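Local coordinates for hypothetical protein Atu2684 (PDB 2AXO) that is of unknown function but belongs to a family (DUF1223) of the thioredoxin clan and carries a disulfide, consistent with a redox role that remains unproven, at residues S154-E162 with L221-K230; V229-L238 with I250-G258. All blocks are in the same frame, centred on the assembly; numbering follows the deposited sequence.

Overall arrangement
Contact 1 (154-162 with 221-230) and contact 2 (229-238 with 250-258) lie in series, their centres about 11 Å apart, and share Val229 and Lys230, where helix 223-229 passes into strand 232-241. Contact 1 is peripheral, about 18 Å from the centre of the chain, and partly buried: two backbone bonds at the end of a three-stranded sheet, then a helix whose valines touch the ring of Phe156. Contact 2, about 8 Å from that centre, is mostly buried, a long beta hairpin whose hydrogen bonds are almost all main-chain, with apolar side chains packed on both faces. A probable hydrogen bond between Ser154 OG and Ser254 OG, 3.0 Å, ties them, and Leu256 packs on Phe156 and Val161.

Contact 1 of 2, residues S154-E162 with L221-K230; sequences SKFAGDEVE and LPASVVAKVK
Leu221 N donates to Val161 O over 2.7 Å, nearly straight at 166°, and Val161 N returns a bond of 2.9 Å to Leu221 O. This hydrogen-bonded antiparallel pair joins the hairpin of strands 152-156 and 161-165 to the end of strand 217-221, completing a three-stranded sheet; helix 223-229 then follows at once, with Pro222 as its N-cap residue. Val161 and Leu221 lie side by side on one sheet face, their CB atoms 3.8 Å apart. On that face the Val161 side chain slides past that of Val226 in the opposite direction and crosses that of Val225 at about a right angle, with CG2 as the touching methyl. Val226 spans two surfaces: CG1, anti to the backbone N (chi1 174°), reaches the Phe156 ring, while CG2 sits 3.4 Å from Glu160 CA and equally near Asp159 O. The ring also takes Val229, whose CG1 comes to 3.6 Å from Phe156 CZ. Lys230 bends at chi2 (-68°), bringing its end over one ring face in CH-pi and cation-pi contact, while the ammonium makes its hydrogen bond to Gly258 O. Its CE stands 3.8 Å above the Phe156 ring plane, offset toward the rim, with NZ 4.5 Å from the ring centroid.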
ATOM      1  N   SER A 154     -13.405  18.744 -23.475  1.00 12.95           N
ATOM      2  CA  SER A 154     -12.084  18.423 -23.994  1.00 12.37           C
ATOM      3  C   SER A 154     -12.192  17.988 -25.447  1.00 13.98           C
ATOM      4  O   SER A 154     -13.168  17.357 -25.850  1.00 13.87           O
ATOM      5  CB  SER A 154     -11.445  17.311 -23.159  1.00 14.42           C
ATOM      6  OG  SER A 154     -12.298  16.177 -23.088  1.00 11.18           O
ATOM      7  N   LYS A 155     -11.181  18.334 -26.235  1.00 13.77           N
ATOM      8  CA  LYS A 155     -11.174  17.979 -27.641  1.00 15.14           C
ATOM      9  C   LYS A 155      -9.781  18.161 -28.210  1.00 15.98           C
ATOM     10  O   LYS A 155      -8.931  18.806 -27.599  1.00 13.46           O
ATOM     11  CB  LYS A 155     -12.138  18.882 -28.411  1.00 17.31           C
ATOM     12  CG  LYS A 155     -11.790  20.360 -28.271  1.00 21.56           C
ATOM     13  CD  LYS A 155     -12.621  21.253 -29.187  1.00 25.74           C
ATOM     14  CE  LYS A 155     -12.243  21.055 -30.646  1.00 27.97           C
ATOM     15  NZ  LYS A 155     -12.937  22.033 -31.530  1.00 30.98           N
ATOM     16  N   PHE A 156      -9.567  17.586 -29.387  1.00 17.02           N
ATOM     17  CA  PHE A 156      -8.301  17.689 -30.096  1.00 20.43           C
ATOM     18  C   PHE A 156      -8.374  18.919 -30.986  1.00 23.98           C
ATOM     19  O   PHE A 156      -9.328  19.078 -31.753  1.00 25.26           O
ATOM     20  CB  PHE A 156      -8.078  16.465 -30.983  1.00 19.45           C
ATOM     21  CG  PHE A 156      -7.771  15.210 -30.228  1.00 17.99           C
ATOM     22  CD1 PHE A 156      -6.542  15.047 -29.600  1.00 17.25           C
ATOM     23  CD2 PHE A 156      -8.700  14.176 -30.170  1.00 14.76           C
ATOM     24  CE1 PHE A 156      -6.240  13.868 -28.926  1.00 16.81           C
ATOM     25  CE2 PHE A 156      -8.411  12.993 -29.500  1.00 13.40           C
ATOM     26  CZ  PHE A 156      -7.179  12.836 -28.878  1.00 15.77           C
ATOM     27  N   ALA A 157      -7.372  19.785 -30.874  1.00 27.09           N
ATOM     28  CA  ALA A 157      -7.297  21.002 -31.674  1.00 30.33           C
ATOM     29  C   ALA A 157      -6.276  20.786 -32.787  1.00 32.50           C
ATOM     30  O   ALA A 157      -5.357  21.588 -32.973  1.00 35.27           O
ATOM     31  CB  ALA A 157      -6.880  22.174 -30.801  1.00 29.60           C
ATOM     32  N   GLY A 158      -6.446  19.697 -33.527  1.00 33.24           N
ATOM     33  CA  GLY A 158      -5.526  19.381 -34.603  1.00 35.06           C
ATOM     34  C   GLY A 158      -4.347  18.584 -34.081  1.00 35.60           C
ATOM     35  O   GLY A 158      -4.368  17.352 -34.075  1.00 35.61           O
ATOM     36  N   ASP A 159      -3.315  19.290 -33.631  1.00 36.38           N
ATOM     37  CA  ASP A 159      -2.120  18.650 -33.097  1.00 35.44           C
ATOM     38  C   ASP A 159      -1.929  19.032 -31.630  1.00 33.20           C
ATOM     39  O   ASP A 159      -0.831  18.923 -31.080  1.00 31.12           O
ATOM     40  CB  ASP A 159      -0.895  19.073 -33.911  1.00 39.44           C
ATOM     41  CG  ASP A 159      -0.745  20.580 -33.996  1.00 41.13           C
ATOM     42  OD1 ASP A 159       0.164  21.051 -34.713  1.00 44.12           O
ATOM     43  OD2 ASP A 159      -1.535  21.294 -33.343  1.00 44.06           O
ATOM     44  N   GLU A 160      -3.011  19.483 -31.004  1.00 29.24           N
ATOM     45  CA  GLU A 160      -2.976  19.881 -29.603  1.00 26.84           C
ATOM     46  C   GLU A 160      -4.252  19.435 -28.902  1.00 21.97           C
ATOM     47  O   GLU A 160      -5.218  19.044 -29.551  1.00 21.89           O
ATOM     48  CB  GLU A 160      -2.849  21.398 -29.496  1.00 28.60           C
ATOM     49  CG  GLU A 160      -1.709  21.986 -30.310  1.00 31.81           C
ATOM     50  CD  GLU A 160      -1.735  23.499 -30.315  1.00 33.42           C
ATOM     51  OE1 GLU A 160      -1.517  24.104 -29.241  1.00 33.27           O
ATOM     52  OE2 GLU A 160      -1.984  24.083 -31.394  1.00 34.90           O
ATOM     53  N   VAL A 161      -4.243  19.480 -27.575  1.00 18.89           N
ATOM     54  CA  VAL A 161      -5.417  19.112 -26.795  1.00 16.88           C
ATOM     55  C   VAL A 161      -5.927  20.360 -26.090  1.00 16.22           C
ATOM     56  O   VAL A 161      -5.163  21.087 -25.451  1.00 14.50           O
ATOM     57  CB  VAL A 161      -5.100  18.032 -25.734  1.00 15.11           C
ATOM     58  CG1 VAL A 161      -6.292  17.864 -24.792  1.00 16.94           C
ATOM     59  CG2 VAL A 161      -4.789  16.712 -26.416  1.00 14.38           C
ATOM     60  N   GLU A 162      -7.225  20.606 -26.219  1.00 16.67           N
ATOM     61  CA  GLU A 162      -7.845  21.764 -25.603  1.00 17.07           C
ATOM     62  C   GLU A 162      -8.854  21.350 -24.541  1.00 16.55           C
ATOM     63  O   GLU A 162      -9.774  20.572 -24.806  1.00 12.88           O
ATOM     64  CB  GLU A 162      -8.537  22.614 -26.672  1.00 20.78           C
ATOM     65  CG  GLU A 162      -9.138  23.911 -26.161  1.00 25.24           C
ATOM     66  CD  GLU A 162      -9.593  24.816 -27.292  1.00 28.68           C
ATOM     67  OE1 GLU A 162      -8.755  25.144 -28.159  1.00 28.20           O
ATOM     68  OE2 GLU A 162     -10.784  25.194 -27.312  1.00 31.54           O
ATOM     69  N   LEU A 221      -2.707  21.795 -24.439  1.00 17.07           N
ATOM     70  CA  LEU A 221      -1.659  20.787 -24.260  1.00 18.27           C
ATOM     71  C   LEU A 221      -0.990  20.513 -25.607  1.00 17.92           C
ATOM     72  O   LEU A 221      -1.658  20.483 -26.639  1.00 17.20           O
ATOM     73  CB  LEU A 221      -2.270  19.498 -23.699  1.00 17.39           C
ATOM     74  CG  LEU A 221      -2.746  19.612 -22.249  1.00 19.72           C
ATOM     75  CD1 LEU A 221      -3.567  18.385 -21.846  1.00 18.94           C
ATOM     76  CD2 LEU A 221      -1.523  19.754 -21.359  1.00 21.33           C
ATOM     77  N   PRO A 222       0.342  20.300 -25.610  1.00 18.46           N
ATOM     78  CA  PRO A 222       1.139  20.034 -26.815  1.00 18.61           C
ATOM     79  C   PRO A 222       0.929  18.688 -27.502  1.00 18.75           C
ATOM     80  O   PRO A 222       0.194  17.827 -27.016  1.00 16.96           O
ATOM     81  CB  PRO A 222       2.570  20.195 -26.313  1.00 18.30           C
ATOM     82  CG  PRO A 222       2.473  19.641 -24.934  1.00 18.51           C
ATOM     83  CD  PRO A 222       1.204  20.295 -24.416  1.00 18.14           C
ATOM     84  N   ALA A 223       1.598  18.518 -28.639  1.00 18.80           N
ATOM     85  CA  ALA A 223       1.504  17.290 -29.423  1.00 18.69           C
ATOM     86  C   ALA A 223       1.880  16.058 -28.604  1.00 19.07           C
ATOM     87  O   ALA A 223       1.347  14.971 -28.831  1.00 18.26           O
ATOM     88  CB  ALA A 223       2.395  17.392 -30.647  1.00 20.60           C
ATOM     89  N   SER A 224       2.798  16.226 -27.656  1.00 18.58           N
ATOM     90  CA  SER A 224       3.223  15.114 -26.809  1.00 18.74           C
ATOM     91  C   SER A 224       2.028  14.548 -26.046  1.00 18.76           C
ATOM     92  O   SER A 224       1.965  13.351 -25.760  1.00 19.89           O
ATOM     93  CB  SER A 224       4.293  15.582 -25.820  1.00 18.58           C
ATOM     94  OG  SER A 224       3.828  16.683 -25.061  1.00 21.08           O
ATOM     95  N   VAL A 225       1.079  15.416 -25.711  1.00 17.98           N
ATOM     96  CA  VAL A 225      -0.111  14.986 -24.993  1.00 16.79           C
ATOM     97  C   VAL A 225      -1.070  14.309 -25.963  1.00 15.56           C
ATOM     98  O   VAL A 225      -1.669  13.285 -25.643  1.00 15.44           O
ATOM     99  CB  VAL A 225      -0.811  16.178 -24.312  1.00 17.30           C
ATOM    100  CG1 VAL A 225      -2.120  15.726 -23.673  1.00 17.51           C
ATOM    101  CG2 VAL A 225       0.106  16.767 -23.248  1.00 16.12           C
ATOM    102  N   VAL A 226      -1.208  14.881 -27.152  1.00 15.08           N
ATOM    103  CA  VAL A 226      -2.078  14.306 -28.164  1.00 16.20           C
ATOM    104  C   VAL A 226      -1.696  12.846 -28.379  1.00 17.23           C
ATOM    105  O   VAL A 226      -2.557  11.968 -28.414  1.00 16.47           O
ATOM    106  CB  VAL A 226      -1.948  15.060 -29.507  1.00 15.28           C
ATOM    107  CG1 VAL A 226      -2.759  14.357 -30.582  1.00 14.56           C
ATOM    108  CG2 VAL A 226      -2.413  16.499 -29.344  1.00 14.34           C
ATOM    109  N   ALA A 227      -0.397  12.593 -28.513  1.00 18.14           N
ATOM    110  CA  ALA A 227       0.098  11.239 -28.723  1.00 17.91           C
ATOM    111  C   ALA A 227      -0.318  10.309 -27.586  1.00 18.95           C
ATOM    112  O   ALA A 227      -0.681   9.159 -27.822  1.00 17.26           O
ATOM    113  CB  ALA A 227       1.622  11.253 -28.859  1.00 20.12           C
ATOM    114  N   LYS A 228      -0.267  10.803 -26.353  1.00 17.27           N
ATOM    115  CA  LYS A 228      -0.649   9.978 -25.213  1.00 16.27           C
ATOM    116  C   LYS A 228      -2.142   9.677 -25.201  1.00 13.54           C
ATOM    117  O   LYS A 228      -2.543   8.541 -24.967  1.00 13.66           O
ATOM    118  CB  LYS A 228      -0.236  10.647 -23.898  1.00 18.68           C
ATOM    119  CG  LYS A 228       1.262  10.864 -23.780  1.00 23.43           C
ATOM    120  CD  LYS A 228       1.722  10.932 -22.341  1.00 25.90           C
ATOM    121  CE  LYS A 228       1.128  12.100 -21.591  1.00 28.47           C
ATOM    122  NZ  LYS A 228       1.527  12.018 -20.156  1.00 28.16           N
ATOM    123  N   VAL A 229      -2.970  10.685 -25.453  1.00 12.15           N
ATOM    124  CA  VAL A 229      -4.407  10.449 -25.460  1.00 10.57           C
ATOM    125  C   VAL A 229      -4.749   9.434 -26.555  1.00 12.86           C
ATOM    126  O   VAL A 229      -5.625   8.588 -26.377  1.00 13.47           O
ATOM    127  CB  VAL A 229      -5.202  11.758 -25.703  1.00 10.54           C
ATOM    128  CG1 VAL A 229      -6.690  11.483 -25.617  1.00 11.46           C
ATOM    129  CG2 VAL A 229      -4.796  12.816 -24.675  1.00 10.16           C
ATOM    130  N   LYS A 230      -4.041   9.509 -27.680  1.00 13.78           N
ATOM    131  CA  LYS A 230      -4.272   8.601 -28.798  1.00 15.40           C
ATOM    132  C   LYS A 230      -3.999   7.137 -28.465  1.00 14.51           C
ATOM    133  O   LYS A 230      -4.438   6.244 -29.187  1.00 15.27           O
ATOM    134  CB  LYS A 230      -3.423   9.032 -29.998  1.00 16.41           C
ATOM    135  CG  LYS A 230      -3.952  10.256 -30.715  1.00 19.72           C
ATOM    136  CD  LYS A 230      -5.269   9.950 -31.409  1.00 21.40           C
ATOM    137  CE  LYS A 230      -5.832  11.187 -32.090  1.00 23.13           C
ATOM    138  NZ  LYS A 230      -7.112  10.886 -32.792  1.00 24.62           N
TER

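Contact 2 of 2, residues V229-L238 with I250-G258; sequences VKKGGCAVLL and IVGASILLG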
ATOM      1  N   VAL A 229      -2.970  10.685 -25.453  1.00 12.15           N
ATOM      2  CA  VAL A 229      -4.407  10.449 -25.460  1.00 10.57           C
ATOM      3  C   VAL A 229      -4.749   9.434 -26.555  1.00 12.86           C
ATOM      4  O   VAL A 229      -5.625   8.588 -26.377  1.00 13.47           O
ATOM      5  CB  VAL A 229      -5.202  11.758 -25.703  1.00 10.54           C
ATOM      6  CG1 VAL A 229      -6.690  11.483 -25.617  1.00 11.46           C
ATOM      7  CG2 VAL A 229      -4.796  12.816 -24.675  1.00 10.16           C
ATOM      8  N   LYS A 230      -4.041   9.509 -27.680  1.00 13.78           N
ATOM      9  CA  LYS A 230      -4.272   8.601 -28.798  1.00 15.40           C
ATOM     10  C   LYS A 230      -3.999   7.137 -28.465  1.00 14.51           C
ATOM     11  O   LYS A 230      -4.438   6.244 -29.187  1.00 15.27           O
ATOM     12  CB  LYS A 230      -3.423   9.032 -29.998  1.00 16.41           C
ATOM     13  CG  LYS A 230      -3.952  10.256 -30.715  1.00 19.72           C
ATOM     14  CD  LYS A 230      -5.269   9.950 -31.409  1.00 21.40           C
ATOM     15  CE  LYS A 230      -5.832  11.187 -32.090  1.00 23.13           C
ATOM     16  NZ  LYS A 230      -7.112  10.886 -32.792  1.00 24.62           N
ATOM     17  N   LYS A 231      -3.267   6.887 -27.382  1.00 15.17           N
ATOM     18  CA  LYS A 231      -2.966   5.517 -26.969  1.00 17.35           C
ATOM     19  C   LYS A 231      -4.200   4.882 -26.334  1.00 16.35           C
ATOM     20  O   LYS A 231      -4.222   3.687 -26.046  1.00 17.82           O
ATOM     21  CB  LYS A 231      -1.812   5.492 -25.956  1.00 20.05           C
ATOM     22  CG  LYS A 231      -0.430   5.717 -26.559  1.00 22.95           C
ATOM     23  CD  LYS A 231       0.648   5.801 -25.478  1.00 26.48           C
ATOM     24  CE  LYS A 231       0.759   4.514 -24.668  1.00 29.25           C
ATOM     25  NZ  LYS A 231       1.818   4.622 -23.624  1.00 30.62           N
ATOM     26  N   GLY A 232      -5.227   5.697 -26.118  1.00 14.54           N
ATOM     27  CA  GLY A 232      -6.454   5.216 -25.513  1.00 12.22           C
ATOM     28  C   GLY A 232      -7.348   6.415 -25.292  1.00 12.78           C
ATOM     29  O   GLY A 232      -8.220   6.717 -26.106  1.00 13.13           O
ATOM     30  N   GLY A 233      -7.121   7.113 -24.189  1.00 10.37           N
ATOM     31  CA  GLY A 233      -7.907   8.293 -23.906  1.00 10.73           C
ATOM     32  C   GLY A 233      -7.414   8.943 -22.640  1.00  9.87           C
ATOM     33  O   GLY A 233      -6.373   8.572 -22.096  1.00  7.41           O
ATOM     34  N   CYS A 234      -8.163   9.930 -22.170  1.00  9.51           N
ATOM     35  CA  CYS A 234      -7.797  10.595 -20.941  1.00  9.92           C
ATOM     36  C   CYS A 234      -9.070  11.114 -20.307  1.00 10.33           C
ATOM     37  O   CYS A 234     -10.101  11.259 -20.968  1.00 10.99           O
ATOM     38  CB  CYS A 234      -6.812  11.747 -21.209  1.00 10.46           C
ATOM     39  SG  CYS A 234      -7.500  13.254 -21.934  1.00 12.28           S
ATOM     40  N   ALA A 235      -8.995  11.355 -19.009  1.00  9.15           N
ATOM     41  CA  ALA A 235     -10.115  11.883 -18.265  1.00  8.62           C
ATOM     42  C   ALA A 235      -9.591  13.151 -17.624  1.00  8.81           C
ATOM     43  O   ALA A 235      -8.488  13.155 -17.080  1.00 10.54           O
ATOM     44  CB  ALA A 235     -10.548  10.888 -17.191  1.00  9.29           C
ATOM     45  N   VAL A 236     -10.355  14.231 -17.730  1.00  9.44           N
ATOM     46  CA  VAL A 236      -9.969  15.492 -17.112  1.00  8.69           C
ATOM     47  C   VAL A 236     -10.786  15.555 -15.837  1.00  8.30           C
ATOM     48  O   VAL A 236     -12.012  15.453 -15.873  1.00  6.79           O
ATOM     49  CB  VAL A 236     -10.330  16.710 -17.993  1.00  9.89           C
ATOM     50  CG1 VAL A 236     -10.046  18.004 -17.229  1.00 12.31           C
ATOM     51  CG2 VAL A 236      -9.516  16.681 -19.289  1.00 10.28           C
ATOM     52  N   LEU A 237     -10.109  15.702 -14.708  1.00  8.23           N
ATOM     53  CA  LEU A 237     -10.789  15.759 -13.428  1.00  8.85           C
ATOM     54  C   LEU A 237     -10.506  17.102 -12.769  1.00 10.70           C
ATOM     55  O   LEU A 237      -9.348  17.436 -12.520  1.00 10.68           O
ATOM     56  CB  LEU A 237     -10.301  14.626 -12.516  1.00  5.38           C
ATOM     57  CG  LEU A 237     -10.374  13.195 -13.069  1.00  3.33           C
ATOM     58  CD1 LEU A 237      -9.758  12.223 -12.075  1.00  4.19           C
ATOM     59  CD2 LEU A 237     -11.830  12.811 -13.360  1.00  5.15           C
ATOM     60  N   LEU A 238     -11.550  17.889 -12.516  1.00  9.71           N
ATOM     61  CA  LEU A 238     -11.352  19.176 -11.849  1.00 10.09           C
ATOM     62  C   LEU A 238     -11.472  18.797 -10.381  1.00 10.56           C
ATOM     63  O   LEU A 238     -12.569  18.754  -9.820  1.00  9.00           O
ATOM     64  CB  LEU A 238     -12.444  20.172 -12.244  1.00  9.42           C
ATOM     65  CG  LEU A 238     -12.247  21.612 -11.743  1.00 11.07           C
ATOM     66  CD1 LEU A 238     -10.943  22.195 -12.283  1.00 11.78           C
ATOM     67  CD2 LEU A 238     -13.429  22.449 -12.192  1.00 11.21           C
ATOM     68  N   ILE A 250     -14.305  15.922  -6.605  1.00  8.80           N
ATOM     69  CA  ILE A 250     -14.101  16.246  -8.007  1.00  8.45           C
ATOM     70  C   ILE A 250     -15.391  16.973  -8.376  1.00 10.99           C
ATOM     71  O   ILE A 250     -16.476  16.396  -8.278  1.00  9.75           O
ATOM     72  CB  ILE A 250     -13.940  14.964  -8.849  1.00  7.64           C
ATOM     73  CG1 ILE A 250     -12.683  14.219  -8.396  1.00  6.74           C
ATOM     74  CG2 ILE A 250     -13.871  15.308 -10.335  1.00  4.41           C
ATOM     75  CD1 ILE A 250     -12.509  12.835  -9.007  1.00  8.58           C
ATOM     76  N   VAL A 251     -15.276  18.236  -8.776  1.00  9.93           N
ATOM     77  CA  VAL A 251     -16.452  19.049  -9.087  1.00 10.40           C
ATOM     78  C   VAL A 251     -16.792  19.166 -10.569  1.00 10.51           C
ATOM     79  O   VAL A 251     -17.809  19.765 -10.937  1.00 11.38           O
ATOM     80  CB  VAL A 251     -16.300  20.470  -8.496  1.00 10.68           C
ATOM     81  CG1 VAL A 251     -16.103  20.385  -6.988  1.00 13.11           C
ATOM     82  CG2 VAL A 251     -15.137  21.185  -9.141  1.00 10.96           C
ATOM     83  N   GLY A 252     -15.948  18.583 -11.414  1.00  9.73           N
ATOM     84  CA  GLY A 252     -16.173  18.620 -12.849  1.00  9.27           C
ATOM     85  C   GLY A 252     -15.336  17.536 -13.487  1.00  8.45           C
ATOM     86  O   GLY A 252     -14.279  17.186 -12.960  1.00  8.71           O
ATOM     87  N   ALA A 253     -15.791  16.989 -14.610  1.00  9.32           N
ATOM     88  CA  ALA A 253     -15.026  15.938 -15.262  1.00 10.55           C
ATOM     89  C   ALA A 253     -15.432  15.723 -16.707  1.00 11.90           C
ATOM     90  O   ALA A 253     -16.563  16.010 -17.106  1.00 10.30           O
ATOM     91  CB  ALA A 253     -15.164  14.632 -14.488  1.00 11.80           C
ATOM     92  N   SER A 254     -14.494  15.197 -17.481  1.00 11.84           N
ATOM     93  CA  SER A 254     -14.720  14.939 -18.886  1.00 13.57           C
ATOM     94  C   SER A 254     -13.776  13.861 -19.381  1.00 13.01           C
ATOM     95  O   SER A 254     -12.692  13.666 -18.830  1.00 11.95           O
ATOM     96  CB  SER A 254     -14.491  16.221 -19.687  1.00 13.96           C
ATOM     97  OG  SER A 254     -14.501  15.976 -21.085  1.00 15.48           O
ATOM     98  N   ILE A 255     -14.202  13.151 -20.418  1.00 10.51           N
ATOM     99  CA  ILE A 255     -13.360  12.135 -21.014  1.00  9.23           C
ATOM    100  C   ILE A 255     -13.169  12.467 -22.479  1.00  9.10           C
ATOM    101  O   ILE A 255     -14.091  12.907 -23.157  1.00  7.70           O
ATOM    102  CB  ILE A 255     -13.959  10.719 -20.911  1.00 11.19           C
ATOM    103  CG1 ILE A 255     -13.771  10.182 -19.488  1.00 13.62           C
ATOM    104  CG2 ILE A 255     -13.269   9.785 -21.921  1.00 11.39           C
ATOM    105  CD1 ILE A 255     -14.232   8.751 -19.294  1.00 17.26           C
ATOM    106  N   LEU A 256     -11.945  12.283 -22.945  1.00  8.65           N
ATOM    107  CA  LEU A 256     -11.604  12.521 -24.332  1.00 11.63           C
ATOM    108  C   LEU A 256     -11.021  11.208 -24.823  1.00 11.31           C
ATOM    109  O   LEU A 256     -10.012  10.743 -24.293  1.00 11.98           O
ATOM    110  CB  LEU A 256     -10.554  13.632 -24.448  1.00 12.05           C
ATOM    111  CG  LEU A 256     -10.023  13.895 -25.861  1.00 12.19           C
ATOM    112  CD1 LEU A 256     -11.189  14.211 -26.791  1.00 15.71           C
ATOM    113  CD2 LEU A 256      -9.031  15.054 -25.845  1.00 13.20           C
ATOM    114  N   LEU A 257     -11.660  10.591 -25.809  1.00 11.09           N
ATOM    115  CA  LEU A 257     -11.140   9.333 -26.333  1.00 12.41           C
ATOM    116  C   LEU A 257     -10.237   9.611 -27.520  1.00 13.21           C
ATOM    117  O   LEU A 257     -10.470  10.552 -28.278  1.00 11.71           O
ATOM    118  CB  LEU A 257     -12.275   8.399 -26.762  1.00 12.80           C
ATOM    119  CG  LEU A 257     -13.182   7.855 -25.659  1.00 13.78           C
ATOM    120  CD1 LEU A 257     -14.207   6.911 -26.272  1.00 18.07           C
ATOM    121  CD2 LEU A 257     -12.347   7.135 -24.610  1.00 14.94           C
ATOM    122  N   GLY A 258      -9.203   8.790 -27.671  1.00 14.73           N
ATOM    123  CA  GLY A 258      -8.278   8.961 -28.774  1.00 16.09           C
ATOM    124  C   GLY A 258      -8.983   8.829 -30.110  1.00 17.84           C
ATOM    125  O   GLY A 258      -8.653   9.525 -31.066  1.00 17.49           O
TER
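Leu238, bonded to Gly252 and Val251, and Gly258, bonded to Gly232, lie at opposite ends of this contact and lose the most surface to the partner segment, followed by Leu256. The contact belongs to the hairpin of strands 232-241 and 247-257; the axes of segments 232-238 and 250-257 run antiparallel, at 168°. Leu238 N donates to Gly252 O, and its O accepts from Val251 N at 2.9 Å. Two successive residues thus face one, a pattern consistent with a beta bulge. With CG anti to the backbone N (chi1 -173°), Leu238 also lays CD2 3.7 Å from Val251 CG2. At the far end, Gly258 N bonds to Gly232 O, 2.8 Å, and its CA passes 3.6 Å from Val229 O, within the turn that leads from the helix. Lys230 NZ reaches Gly258 O at 2.7 Å, with a C=O...N angle of 160°, so this carbonyl ties the turn to the end of the hairpin. Leu256 exchanges two backbone bonds with Cys234; its CB lies 4.0 Å from Cys234 SG, and the Val229 side chain crosses that of Leu256 at about a right angle, with CG1 4.1 Å from Leu256 CG. Between these ends Val236 and Ser254 make another bonded pair. Cys234, Val236, Leu238, Ser254 and Leu256 share one face; on the other, Ala235, Leu237, Ala253 and Ile255 pack against strands 45-50 and 74-79. Seven of the eight hydrogen bonds are purely main-chain. The polar part of the pairing is therefore almost all backbone, and the side chains add apolar contacts on both faces.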